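Local coordinates for protein putative hydroxymethylglutaryl-CoA synthase (PDB 3SQZ) that binds coenzyme A and probably catalyses the condensation of acetyl-CoA with acetoacetyl-CoA to form hydroxymethylglutaryl-CoA, as a thiolase-fold enzyme, at residues 38-50 and 88-101. Numbering follows the deposited sequence.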
loop_
_atom_site.group_PDB
_atom_site.type_symbol
_atom_site.label_atom_id
_atom_site.label_comp_id
_atom_site.label_asym_id
_atom_site.label_seq_id
_atom_site.Cartn_x
_atom_site.Cartn_y
_atom_site.Cartn_z
ATOM N N GLY A 38 -6.149 -14.336 10.316
ATOM C CA GLY A 38 -6.174 -13.355 9.255
ATOM C C GLY A 38 -6.089 -11.930 9.720
ATOM O O GLY A 38 -5.550 -11.632 10.790
ATOM N N ILE A 39 -6.629 -11.046 8.886
ATOM C CA ILE A 39 -6.582 -9.618 9.120
ATOM C C ILE A 39 -7.716 -9.212 10.051
ATOM O O ILE A 39 -8.903 -9.344 9.723
ATOM C CB ILE A 39 -6.671 -8.832 7.795
ATOM C CG1 ILE A 39 -5.521 -9.226 6.851
ATOM C CG2 ILE A 39 -6.668 -7.330 8.061
ATOM C CD1 ILE A 39 -5.677 -8.704 5.434
ATOM N N ASP A 40 -7.335 -8.721 11.223
ATOM C CA ASP A 40 -8.281 -8.314 12.248
ATOM C C ASP A 40 -8.655 -6.842 12.123
ATOM O O ASP A 40 -9.810 -6.475 12.339
ATOM C CB ASP A 40 -7.668 -8.571 13.622
ATOM C CG ASP A 40 -8.621 -8.288 14.753
ATOM O OD1 ASP A 40 -9.727 -8.874 14.775
ATOM O OD2 ASP A 40 -8.258 -7.483 15.632
ATOM N N LYS A 41 -7.661 -6.009 11.818
ATOM C CA LYS A 41 -7.856 -4.571 11.675
ATOM C C LYS A 41 -6.947 -4.054 10.575
ATOM O O LYS A 41 -5.856 -4.597 10.363
ATOM C CB LYS A 41 -7.587 -3.835 12.995
ATOM C CG LYS A 41 -8.659 -4.124 14.058
ATOM C CD LYS A 41 -8.476 -3.332 15.345
ATOM C CE LYS A 41 -7.281 -3.840 16.141
ATOM N NZ LYS A 41 -7.275 -3.321 17.553
ATOM N N ILE A 42 -7.409 -3.015 9.878
ATOM C CA ILE A 42 -6.642 -2.322 8.852
ATOM C C ILE A 42 -6.625 -0.832 9.163
ATOM O O ILE A 42 -7.684 -0.226 9.349
ATOM C CB ILE A 42 -7.240 -2.519 7.437
ATOM C CG1 ILE A 42 -7.392 -4.001 7.092
ATOM C CG2 ILE A 42 -6.392 -1.809 6.402
ATOM C CD1 ILE A 42 -8.197 -4.268 5.829
ATOM N N GLY A 43 -5.426 -0.259 9.242
ATOM C CA GLY A 43 -5.262 1.170 9.418
ATOM C C GLY A 43 -4.649 1.771 8.172
ATOM O O GLY A 43 -3.935 1.087 7.427
ATOM N N PHE A 44 -4.930 3.047 7.935
ATOM C CA PHE A 44 -4.334 3.748 6.813
ATOM C C PHE A 44 -4.005 5.173 7.189
ATOM O O PHE A 44 -4.821 5.862 7.796
ATOM C CB PHE A 44 -5.263 3.769 5.592
ATOM C CG PHE A 44 -4.684 4.521 4.428
ATOM C CD1 PHE A 44 -3.574 4.021 3.761
ATOM C CD2 PHE A 44 -5.214 5.738 4.021
ATOM C CE1 PHE A 44 -3.011 4.712 2.704
ATOM C CE2 PHE A 44 -4.655 6.429 2.961
ATOM C CZ PHE A 44 -3.553 5.919 2.303
ATOM N N THR A 45 -2.817 5.621 6.815
ATOM C CA THR A 45 -2.387 7.013 6.974
ATOM C C THR A 45 -1.791 7.486 5.649
ATOM O O THR A 45 -1.017 6.750 5.042
ATOM C CB THR A 45 -1.317 7.161 8.112
ATOM O OG1 THR A 45 -1.902 6.822 9.377
ATOM C CG2 THR A 45 -0.749 8.583 8.191
ATOM N N SER A 46 -2.108 8.702 5.232
ATOM C CA SER A 46 -1.394 9.322 4.132
ATOM C C SER A 46 -0.777 10.622 4.627
ATOM O O SER A 46 -0.856 10.937 5.811
ATOM C CB SER A 46 -2.305 9.515 2.921
ATOM O OG SER A 46 -1.559 9.884 1.779
ATOM N N SER A 47 -0.127 11.349 3.725
ATOM C CA SER A 47 0.453 12.632 4.072
ATOM C C SER A 47 -0.630 13.713 4.119
ATOM O O SER A 47 -1.809 13.458 3.825
ATOM C CB SER A 47 1.543 12.994 3.071
ATOM O OG SER A 47 1.028 12.909 1.761
ATOM N N GLN A 48 -0.230 14.922 4.495
ATOM C CA GLN A 48 -1.183 15.993 4.772
ATOM C C GLN A 48 -1.372 16.967 3.610
ATOM O O GLN A 48 -2.072 17.963 3.755
ATOM C CB GLN A 48 -0.756 16.761 6.025
ATOM C CG GLN A 48 -0.528 15.887 7.247
ATOM C CD GLN A 48 -1.750 15.092 7.661
ATOM O OE1 GLN A 48 -1.662 13.887 7.938
ATOM N NE2 GLN A 48 -2.887 15.755 7.735
ATOM N N TYR A 49 -0.752 16.670 2.472
ATOM C CA TYR A 49 -0.782 17.544 1.297
ATOM C C TYR A 49 -1.253 16.760 0.078
ATOM O O TYR A 49 -1.075 15.541 -0.000
ATOM C CB TYR A 49 0.611 18.097 0.998
ATOM C CG TYR A 49 1.222 18.914 2.102
ATOM C CD1 TYR A 49 0.973 20.279 2.214
ATOM C CD2 TYR A 49 2.064 18.320 3.029
ATOM C CE1 TYR A 49 1.552 21.027 3.218
ATOM C CE2 TYR A 49 2.646 19.059 4.041
ATOM C CZ TYR A 49 2.389 20.411 4.132
ATOM O OH TYR A 49 2.985 21.133 5.149
ATOM N N VAL A 50 -1.816 17.475 -0.890
ATOM C CA VAL A 50 -2.314 16.852 -2.103
ATOM C C VAL A 50 -1.940 17.692 -3.317
ATOM O O VAL A 50 -1.949 18.923 -3.262
ATOM C CB VAL A 50 -3.856 16.632 -2.028
ATOM C CG1 VAL A 50 -4.615 17.951 -1.805
ATOM C CG2 VAL A 50 -4.369 15.901 -3.254
ATOM N N LEU A 88 4.799 7.548 8.459
ATOM C CA LEU A 88 3.547 7.078 7.874
ATOM C C LEU A 88 3.191 5.699 8.429
ATOM O O LEU A 88 2.028 5.443 8.761
ATOM C CB LEU A 88 3.626 7.058 6.347
ATOM C CG LEU A 88 3.725 8.431 5.677
ATOM C CD1 LEU A 88 4.035 8.260 4.204
ATOM C CD2 LEU A 88 2.456 9.257 5.885
ATOM N N ALA A 89 4.185 4.817 8.539
ATOM C CA ALA A 89 3.945 3.472 9.059
ATOM C C ALA A 89 3.440 3.541 10.504
ATOM O O ALA A 89 2.439 2.904 10.859
ATOM C CB ALA A 89 5.200 2.626 8.966
ATOM N N ALA A 90 4.101 4.342 11.337
ATOM C CA ALA A 90 3.688 4.472 12.726
ATOM C C ALA A 90 2.290 5.080 12.822
ATOM O O ALA A 90 1.489 4.663 13.653
ATOM C CB ALA A 90 4.698 5.300 13.508
ATOM N N GLY A 91 1.995 6.075 11.984
ATOM C CA GLY A 91 0.669 6.667 11.959
ATOM C C GLY A 91 -0.401 5.647 11.615
ATOM O O GLY A 91 -1.464 5.608 12.241
ATOM N N SER A 92 -0.133 4.801 10.625
ATOM C CA SER A 92 -1.143 3.835 10.205
ATOM C C SER A 92 -1.421 2.819 11.313
ATOM O O SER A 92 -2.558 2.407 11.511
ATOM C CB SER A 92 -0.765 3.167 8.873
ATOM O OG SER A 92 0.380 2.330 8.967
ATOM N N ALA A 93 -0.388 2.431 12.052
ATOM C CA ALA A 93 -0.575 1.516 13.167
ATOM C C ALA A 93 -1.295 2.203 14.334
ATOM O O ALA A 93 -2.114 1.597 15.026
ATOM C CB ALA A 93 0.759 0.972 13.618
ATOM N N ASN A 94 -0.981 3.474 14.552
ATOM C CA ASN A 94 -1.603 4.228 15.628
ATOM C C ASN A 94 -3.119 4.314 15.446
ATOM O O ASN A 94 -3.856 4.437 16.417
ATOM C CB ASN A 94 -0.980 5.619 15.681
ATOM C CG ASN A 94 -1.433 6.420 16.871
ATOM O OD1 ASN A 94 -1.210 6.045 18.020
ATOM N ND2 ASN A 94 -2.059 7.548 16.600
ATOM N N GLU A 95 -3.572 4.227 14.194
ATOM C CA GLU A 95 -4.995 4.229 13.870
ATOM C C GLU A 95 -5.740 3.044 14.484
ATOM O O GLU A 95 -6.939 3.147 14.748
ATOM C CB GLU A 95 -5.194 4.197 12.347
ATOM C CG GLU A 95 -4.798 5.459 11.595
ATOM C CD GLU A 95 -5.888 6.524 11.614
ATOM O OE1 GLU A 95 -7.037 6.226 11.226
ATOM O OE2 GLU A 95 -5.589 7.669 11.996
ATOM N N ILE A 96 -5.055 1.916 14.682
ATOM C CA ILE A 96 -5.748 0.673 15.017
ATOM C C ILE A 96 -5.312 -0.043 16.297
ATOM O O ILE A 96 -6.062 -0.859 16.814
ATOM C CB ILE A 96 -5.688 -0.346 13.846
ATOM C CG1 ILE A 96 -4.241 -0.607 13.413
ATOM C CG2 ILE A 96 -6.534 0.146 12.679
ATOM C CD1 ILE A 96 -4.061 -1.855 12.555
ATOM N N LEU A 97 -4.120 0.235 16.816
ATOM C CA LEU A 97 -3.617 -0.590 17.922
ATOM C C LEU A 97 -4.161 -0.192 19.283
ATOM O O LEU A 97 -4.219 0.983 19.623
ATOM C CB LEU A 97 -2.096 -0.567 17.997
ATOM C CG LEU A 97 -1.357 -1.162 16.801
ATOM C CD1 LEU A 97 0.132 -1.224 17.094
ATOM C CD2 LEU A 97 -1.906 -2.529 16.393
ATOM N N THR A 98 -4.527 -1.195 20.068
ATOM C CA THR A 98 -4.904 -1.000 21.457
ATOM C C THR A 98 -3.746 -1.376 22.377
ATOM O O THR A 98 -2.747 -1.944 21.941
ATOM C CB THR A 98 -6.070 -1.909 21.825
ATOM O OG1 THR A 98 -5.657 -3.272 21.657
ATOM C CG2 THR A 98 -7.292 -1.606 20.964
ATOM N N ALA A 99 -3.891 -1.077 23.661
ATOM C CA ALA A 99 -2.897 -1.495 24.640
ATOM C C ALA A 99 -2.729 -3.008 24.637
ATOM O O ALA A 99 -1.614 -3.520 24.747
ATOM C CB ALA A 99 -3.282 -1.007 26.025
ATOM N N GLU A 100 -3.832 -3.730 24.499
ATOM C CA GLU A 100 -3.763 -5.184 24.459
ATOM C C GLU A 100 -2.985 -5.659 23.228
ATOM O O GLU A 100 -2.171 -6.588 23.315
ATOM C CB GLU A 100 -5.169 -5.774 24.469
ATOM C CG GLU A 100 -5.222 -7.288 24.448
ATOM C CD GLU A 100 -6.642 -7.790 24.268
ATOM O OE1 GLU A 100 -7.337 -7.978 25.289
ATOM O OE2 GLU A 100 -7.069 -7.966 23.104
ATOM N N ASP A 101 -3.218 -5.027 22.079
ATOM C CA ASP A 101 -2.456 -5.387 20.887
ATOM C C ASP A 101 -0.963 -5.225 21.152
ATOM O O ASP A 101 -0.155 -6.073 20.771
ATOM C CB ASP A 101 -2.812 -4.498 19.690
ATOM C CG ASP A 101 -4.204 -4.743 19.143
ATOM O OD1 ASP A 101 -4.697 -5.888 19.199
ATOM O OD2 ASP A 101 -4.791 -3.769 18.622
HETATM O O HOH W 1 -7.102 -6.686 18.204
HETATM O O HOH W 2 -7.159 4.100 9.488
#
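Lys41 reaches from strand 38-45 across the side chain of Ile96 to the start of the helix that begins at Ala99. Its chain is extended except for a bend at chi3 (-72°), which turns NZ toward two acceptors: the carbonyl of Ile96, met almost head-on at 2.8 Å from NZ to O, and the carboxylate of Asp101, with NZ 2.7 Å from OD2 in a salt bridge that uses the syn lone pair. The same OD2 also accepts from Thr98 N, which comes from above the carboxylate plane, while Asp101 N donates to Thr98 OG1, the N-cap; together these two bonds form a capping box. Asp101 OD1 has a second cation in Arg166. A water joins OD1 to Asp40 OD2, which pairs with Arg201; the nearby cations probably offset the two like charges.

Along the strand, Ile96 lays CG2 against the backbone at Ile42 and Gly43, 3.5 Å from Ile42 O, while its CB faces Lys41 CB. Gly43 has no side chain, and its CA lies 3.6 Å from Ser92 O, bringing strand and helix close together. In one of its two conformers, Thr45 turns CG2 anti to its backbone N, toward Leu88 CD2 at 4.0 Å, and OG1 lies over the Gly91-Ser92 peptide, close to Ser92 N but wrongly angled for a hydrogen bond. Leu88 CD2 covers the Ser46 backbone. A water donates to Glu95 OE1 and accepts from Phe44 N; Gln363 also bonds OE1.

Helix 88-94 crosses the strand at 136°, its axis 6.1 Å away, and packs on one face of the mixed sheet in which the strand lies between strands 188-198 and 203-213. Leu88 also touches strand 166-175, and Ser92 strand 188-198. Phe44 and Ile42 point the other way, to helix 315-326, so that the sheet here is covered by a helix on each face.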